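Restriction endonuclease (Mycobacterium sp., PDB 4F0P) probably recognises modified cytosine in DNA through an N-terminal PUA-like domain and cuts the DNA with a C-terminal PD-(D/E)XK nuclease domain, using magnesium. Local coordinates at residues 94-99 with 275-280; 321-326 with 446-451. All coordinates share one frame; numbering follows the deposited sequence.

Contact 1: 94-99 with 275-280; sequences AGHETN and QPASGS
NE2 of H96 donates to S278 O at 3.0 Å, a weak bond, since the N-H...O angle is only 126°. The other ring nitrogen, ND1, is hydrogen-bonded to K93 O of its own loop, and together this bond and the weak one to S278 O probably help to hold the rotation of the imidazole. Its chi1 of -65° sets CG anti to the carbonyl carbon and swings the ring over the facing chain. There S280 CB lies over one face in a CH-pi contact, 4.1 Å from the H96 ring centroid, while G279 O sits at the ring edge, 3.4 Å from H96 CD2.

A277 to S280 form a type II beta turn, in which G279 takes the positive phi that glycine accepts readily. G95 has the same need, and its missing side chain also lets A277 CB come within 4.1 Å of G95 CA. S280 is the N-cap of helix 281-292: its OG bonds to A283 N, a natural task for a small hydroxyl residue. With a carbonyl oxygen near each nitrogen of H96, the ring may be somewhat biased toward the protonated form.

Contact 2: 321-326 with 446-451; sequences EGWLSR and THRRPE
W323 and T446 meet on the strand that is outermost, within this chain, in the nuclease sheet; this strand, 319-324, carries a classic beta bulge: G322 and W323 both face I336 on the neighbouring strand. The fold is that of the PD-(D/E)XK endonucleases, and the chain's C-terminal tail runs along this outer strand. One backbone bond joins the two, from T446 N to L324 O at 3.1 Å, with an N-H...O angle of 144°.

The tight part is built round the indole. With chi1 at 61°, W323 CG stands between its backbone N and carbonyl carbon, and the ring projects under the tail. T446 lies across it at about a right angle, placing OG1 above the five-membered ring. The hydroxyl makes no hydrogen bond to W323 NE1, its angle being poor; it simply packs over the face. R448 covers the same face farther out through its aliphatic part, with CB 4.1 Å from the centroid of the W323 six-membered ring in an off-centre CH-pi contact. A long arginine suits this place because its extended chain carries the guanidinium on to D207 and E188 of the second subunit; the guanidinium plane is inclined 68° to the indole and does not stack.

The other side makes little contact between the two segments and is met by the second subunit instead. H447 and R449 direct their CB atoms away from the strand; H447 packs on R260 of that subunit, and R449 forms a salt bridge with its D106. H447 ND1 stays 4.2 Å from S325 O, while the OG of S325 is hydrogen-bonded to V333 O and D334 O. At the far rim of the indole, R449 O approaches the ring edge, 3.2 Å from W323 CZ2.

Overall arrangement
The two contacts follow one another along the chain, contact 1 closing before contact 2 opens, and they do not touch: their centres are 35 Å apart and their nearest atoms about 20 Å. Contact 1 sits at the surface, joining a loop of the N-terminal family region to the start of helix 281-292. From there the chain passes through helix 298-315 into strand 319-324, the outermost strand, within this chain, of the five-stranded nuclease sheet. Contact 1 thus links the probable recognition part to the approach to the nuclease, whereas contact 2 secures the C-terminal tail on that strand and meets neighbouring subunits of the four-chain assembly.

Contact 1: 94-99 with 275-280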
loop_
_atom_site.group_PDB
_atom_site.type_symbol
_atom_site.label_atom_id
_atom_site.label_comp_id
_atom_site.label_asym_id
_atom_site.label_seq_id
_atom_site.Cartn_x
_atom_site.Cartn_y
_atom_site.Cartn_z
ATOM N N ALA B 94 -14.640 28.978 -6.883
ATOM C CA ALA B 94 -15.561 28.179 -6.086
ATOM C C ALA B 94 -16.043 26.971 -6.876
ATOM O O ALA B 94 -17.150 26.485 -6.664
ATOM C CB ALA B 94 -16.738 29.023 -5.597
ATOM N N GLY B 95 -15.198 26.494 -7.785
ATOM C CA GLY B 95 -15.522 25.350 -8.614
ATOM C C GLY B 95 -15.722 25.711 -10.074
ATOM O O GLY B 95 -15.858 24.827 -10.920
ATOM N N HIS B 96 -15.730 27.009 -10.371
ATOM C CA HIS B 96 -16.012 27.482 -11.728
ATOM C C HIS B 96 -14.756 27.677 -12.574
ATOM O O HIS B 96 -14.761 28.444 -13.537
ATOM C CB HIS B 96 -16.832 28.777 -11.700
ATOM C CG HIS B 96 -18.207 28.613 -11.128
ATOM N ND1 HIS B 96 -18.435 28.358 -9.793
ATOM C CD2 HIS B 96 -19.428 28.670 -11.713
ATOM C CE1 HIS B 96 -19.735 28.264 -9.579
ATOM N NE2 HIS B 96 -20.360 28.450 -10.727
ATOM N N GLU B 97 -13.687 26.974 -12.213
ATOM C CA GLU B 97 -12.424 27.059 -12.939
ATOM C C GLU B 97 -12.537 26.499 -14.353
ATOM O O GLU B 97 -13.130 25.441 -14.571
ATOM C CB GLU B 97 -11.311 26.331 -12.179
ATOM C CG GLU B 97 -10.799 27.072 -10.951
ATOM C CD GLU B 97 -9.928 28.273 -11.298
ATOM O OE1 GLU B 97 -9.542 28.424 -12.478
ATOM O OE2 GLU B 97 -9.626 29.067 -10.380
ATOM N N THR B 98 -11.965 27.224 -15.308
ATOM C CA THR B 98 -11.946 26.787 -16.695
ATOM C C THR B 98 -10.540 26.344 -17.081
ATOM O O THR B 98 -10.358 25.535 -17.991
ATOM C CB THR B 98 -12.414 27.905 -17.641
ATOM O OG1 THR B 98 -11.608 29.072 -17.439
ATOM C CG2 THR B 98 -13.870 28.251 -17.369
ATOM N N ASN B 99 -9.549 26.880 -16.374
ATOM C CA ASN B 99 -8.154 26.523 -16.598
ATOM C C ASN B 99 -7.725 25.360 -15.707
ATOM O O ASN B 99 -7.685 25.493 -14.483
ATOM C CB ASN B 99 -7.251 27.733 -16.352
ATOM C CG ASN B 99 -5.783 27.428 -16.589
ATOM O OD1 ASN B 99 -5.436 26.558 -17.391
ATOM N ND2 ASN B 99 -4.911 28.146 -15.889
ATOM N N GLN B 275 -19.214 17.134 -5.699
ATOM C CA GLN B 275 -19.676 17.489 -7.036
ATOM C C GLN B 275 -19.187 18.884 -7.417
ATOM O O GLN B 275 -19.074 19.761 -6.559
ATOM C CB GLN B 275 -21.206 17.421 -7.104
ATOM C CG GLN B 275 -21.780 16.015 -6.973
ATOM C CD GLN B 275 -21.661 15.208 -8.254
ATOM O OE1 GLN B 275 -22.058 15.662 -9.326
ATOM N NE2 GLN B 275 -21.114 14.001 -8.145
ATOM N N PRO B 276 -18.888 19.092 -8.709
ATOM C CA PRO B 276 -18.454 20.409 -9.187
ATOM C C PRO B 276 -19.578 21.426 -9.035
ATOM O O PRO B 276 -20.740 21.084 -9.260
ATOM C CB PRO B 276 -18.150 20.160 -10.668
ATOM C CG PRO B 276 -18.972 18.970 -11.030
ATOM C CD PRO B 276 -18.991 18.113 -9.804
ATOM N N ALA B 277 -19.235 22.651 -8.646
ATOM C CA ALA B 277 -20.234 23.686 -8.399
ATOM C C ALA B 277 -21.079 23.962 -9.639
ATOM O O ALA B 277 -20.555 24.050 -10.748
ATOM C CB ALA B 277 -19.571 24.962 -7.915
ATOM N N SER B 278 -22.387 24.090 -9.440
ATOM C CA SER B 278 -23.316 24.327 -10.539
ATOM C C SER B 278 -23.019 25.641 -11.254
ATOM O O SER B 278 -22.705 26.649 -10.619
ATOM C CB SER B 278 -24.762 24.308 -10.036
ATOM O OG SER B 278 -24.946 25.216 -8.963
ATOM N N GLY B 279 -23.112 25.616 -12.581
ATOM C CA GLY B 279 -22.836 26.784 -13.397
ATOM C C GLY B 279 -21.404 26.819 -13.896
ATOM O O GLY B 279 -21.002 27.749 -14.596
ATOM N N SER B 280 -20.633 25.798 -13.535
ATOM C CA SER B 280 -19.225 25.726 -13.913
ATOM C C SER B 280 -19.012 24.914 -15.186
ATOM O O SER B 280 -19.872 24.125 -15.582
ATOM C CB SER B 280 -18.401 25.124 -12.776
ATOM O OG SER B 280 -18.871 23.833 -12.430
#

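Contact 2: 321-326 with 446-451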
loop_
_atom_site.group_PDB
_atom_site.type_symbol
_atom_site.label_atom_id
_atom_site.label_comp_id
_atom_site.label_asym_id
_atom_site.label_seq_id
_atom_site.Cartn_x
_atom_site.Cartn_y
_atom_site.Cartn_z
ATOM N N GLU B 321 -0.050 0.426 -16.067
ATOM C CA GLU B 321 -1.322 0.015 -16.653
ATOM C C GLU B 321 -1.445 -1.501 -16.716
ATOM O O GLU B 321 -0.639 -2.173 -17.363
ATOM C CB GLU B 321 -1.478 0.596 -18.057
ATOM C CG GLU B 321 -2.661 0.029 -18.823
ATOM C CD GLU B 321 -2.641 0.411 -20.289
ATOM O OE1 GLU B 321 -3.471 -0.124 -21.054
ATOM O OE2 GLU B 321 -1.796 1.245 -20.677
ATOM N N GLY B 322 -2.459 -2.035 -16.046
ATOM C CA GLY B 322 -2.692 -3.466 -16.033
ATOM C C GLY B 322 -3.716 -3.877 -17.070
ATOM O O GLY B 322 -3.392 -3.979 -18.254
ATOM N N TRP B 323 -4.954 -4.103 -16.637
ATOM C CA TRP B 323 -5.987 -4.567 -17.564
ATOM C C TRP B 323 -7.402 -4.422 -17.021
ATOM O O TRP B 323 -7.607 -3.948 -15.909
ATOM C CB TRP B 323 -5.747 -6.031 -17.943
ATOM C CG TRP B 323 -5.788 -6.966 -16.772
ATOM C CD1 TRP B 323 -6.902 -7.467 -16.160
ATOM C CD2 TRP B 323 -4.665 -7.522 -16.077
ATOM N NE1 TRP B 323 -6.542 -8.293 -15.125
ATOM C CE2 TRP B 323 -5.174 -8.344 -15.052
ATOM C CE3 TRP B 323 -3.279 -7.401 -16.220
ATOM C CZ2 TRP B 323 -4.346 -9.042 -14.174
ATOM C CZ3 TRP B 323 -2.458 -8.097 -15.347
ATOM C CH2 TRP B 323 -2.994 -8.907 -14.338
ATOM N N LEU B 324 -8.375 -4.838 -17.824
ATOM C CA LEU B 324 -9.762 -4.902 -17.385
ATOM C C LEU B 324 -10.138 -6.355 -17.139
ATOM O O LEU B 324 -9.779 -7.238 -17.917
ATOM C CB LEU B 324 -10.699 -4.278 -18.422
ATOM C CG LEU B 324 -10.970 -2.772 -18.332
ATOM C CD1 LEU B 324 -9.702 -1.955 -18.535
ATOM C CD2 LEU B 324 -12.035 -2.367 -19.340
ATOM N N SER B 325 -10.862 -6.598 -16.052
ATOM C CA SER B 325 -11.192 -7.957 -15.634
ATOM C C SER B 325 -12.169 -8.652 -16.579
ATOM O O SER B 325 -12.186 -9.879 -16.672
ATOM C CB SER B 325 -11.764 -7.939 -14.217
ATOM O OG SER B 325 -12.884 -7.074 -14.138
ATOM N N ARG B 326 -12.978 -7.864 -17.279
ATOM C CA ARG B 326 -14.029 -8.407 -18.133
ATOM C C ARG B 326 -14.465 -7.399 -19.191
ATOM O O ARG B 326 -14.341 -6.189 -18.998
ATOM C CB ARG B 326 -15.229 -8.817 -17.279
ATOM C CG ARG B 326 -15.512 -7.839 -16.157
ATOM C CD ARG B 326 -16.763 -8.192 -15.382
ATOM N NE ARG B 326 -16.947 -7.287 -14.252
ATOM C CZ ARG B 326 -17.427 -6.052 -14.356
ATOM N NH1 ARG B 326 -17.777 -5.566 -15.540
ATOM N NH2 ARG B 326 -17.561 -5.299 -13.272
ATOM N N THR B 446 -8.256 -8.879 -20.016
ATOM C CA THR B 446 -7.580 -10.162 -19.850
ATOM C C THR B 446 -8.244 -10.948 -18.726
ATOM O O THR B 446 -8.909 -10.371 -17.864
ATOM C CB THR B 446 -6.080 -9.993 -19.520
ATOM O OG1 THR B 446 -5.922 -9.672 -18.132
ATOM C CG2 THR B 446 -5.452 -8.899 -20.377
ATOM N N HIS B 447 -8.065 -12.265 -18.734
ATOM C CA HIS B 447 -8.635 -13.108 -17.691
ATOM C C HIS B 447 -7.548 -13.603 -16.741
ATOM O O HIS B 447 -7.578 -14.746 -16.284
ATOM C CB HIS B 447 -9.394 -14.289 -18.301
ATOM C CG HIS B 447 -10.553 -14.752 -17.473
ATOM N ND1 HIS B 447 -11.726 -14.035 -17.368
ATOM C CD2 HIS B 447 -10.717 -15.856 -16.704
ATOM C CE1 HIS B 447 -12.564 -14.678 -16.574
ATOM N NE2 HIS B 447 -11.976 -15.785 -16.158
ATOM N N ARG B 448 -6.588 -12.730 -16.452
ATOM C CA ARG B 448 -5.495 -13.058 -15.545
ATOM C C ARG B 448 -5.881 -12.727 -14.109
ATOM O O ARG B 448 -6.851 -12.009 -13.867
ATOM C CB ARG B 448 -4.235 -12.274 -15.919
ATOM C CG ARG B 448 -3.810 -12.403 -17.369
ATOM C CD ARG B 448 -2.650 -11.470 -17.675
ATOM N NE ARG B 448 -2.239 -11.543 -19.075
ATOM C CZ ARG B 448 -1.316 -10.761 -19.624
ATOM N NH1 ARG B 448 -0.707 -9.837 -18.893
ATOM N NH2 ARG B 448 -1.005 -10.898 -20.906
ATOM N N ARG B 449 -5.116 -13.253 -13.159
ATOM C CA ARG B 449 -5.290 -12.892 -11.759
ATOM C C ARG B 449 -4.570 -11.580 -11.471
ATOM O O ARG B 449 -3.532 -11.298 -12.069
ATOM C CB ARG B 449 -4.772 -14.003 -10.842
ATOM C CG ARG B 449 -5.680 -15.218 -10.789
ATOM C CD ARG B 449 -5.697 -15.835 -9.401
ATOM N NE ARG B 449 -6.986 -16.453 -9.100
ATOM C CZ ARG B 449 -7.212 -17.763 -9.098
ATOM N NH1 ARG B 449 -6.229 -18.611 -9.372
ATOM N NH2 ARG B 449 -8.422 -18.227 -8.812
ATOM N N PRO B 450 -5.129 -10.765 -10.560
ATOM C CA PRO B 450 -4.570 -9.459 -10.193
ATOM C C PRO B 450 -3.112 -9.523 -9.739
ATOM O O PRO B 450 -2.379 -8.550 -9.913
ATOM C CB PRO B 450 -5.458 -9.019 -9.029
ATOM C CG PRO B 450 -6.755 -9.690 -9.285
ATOM C CD PRO B 450 -6.408 -11.024 -9.877
ATOM N N GLU B 451 -2.697 -10.653 -9.171
ATOM C CA GLU B 451 -1.329 -10.805 -8.690
ATOM C C GLU B 451 -0.330 -10.862 -9.844
ATOM O O GLU B 451 0.868 -10.642 -9.651
ATOM C CB GLU B 451 -1.194 -12.057 -7.814
ATOM C CG GLU B 451 -2.248 -12.183 -6.722
ATOM C CD GLU B 451 -3.451 -12.998 -7.163
ATOM O OE1 GLU B 451 -4.577 -12.696 -6.713
ATOM O OE2 GLU B 451 -3.265 -13.945 -7.956
#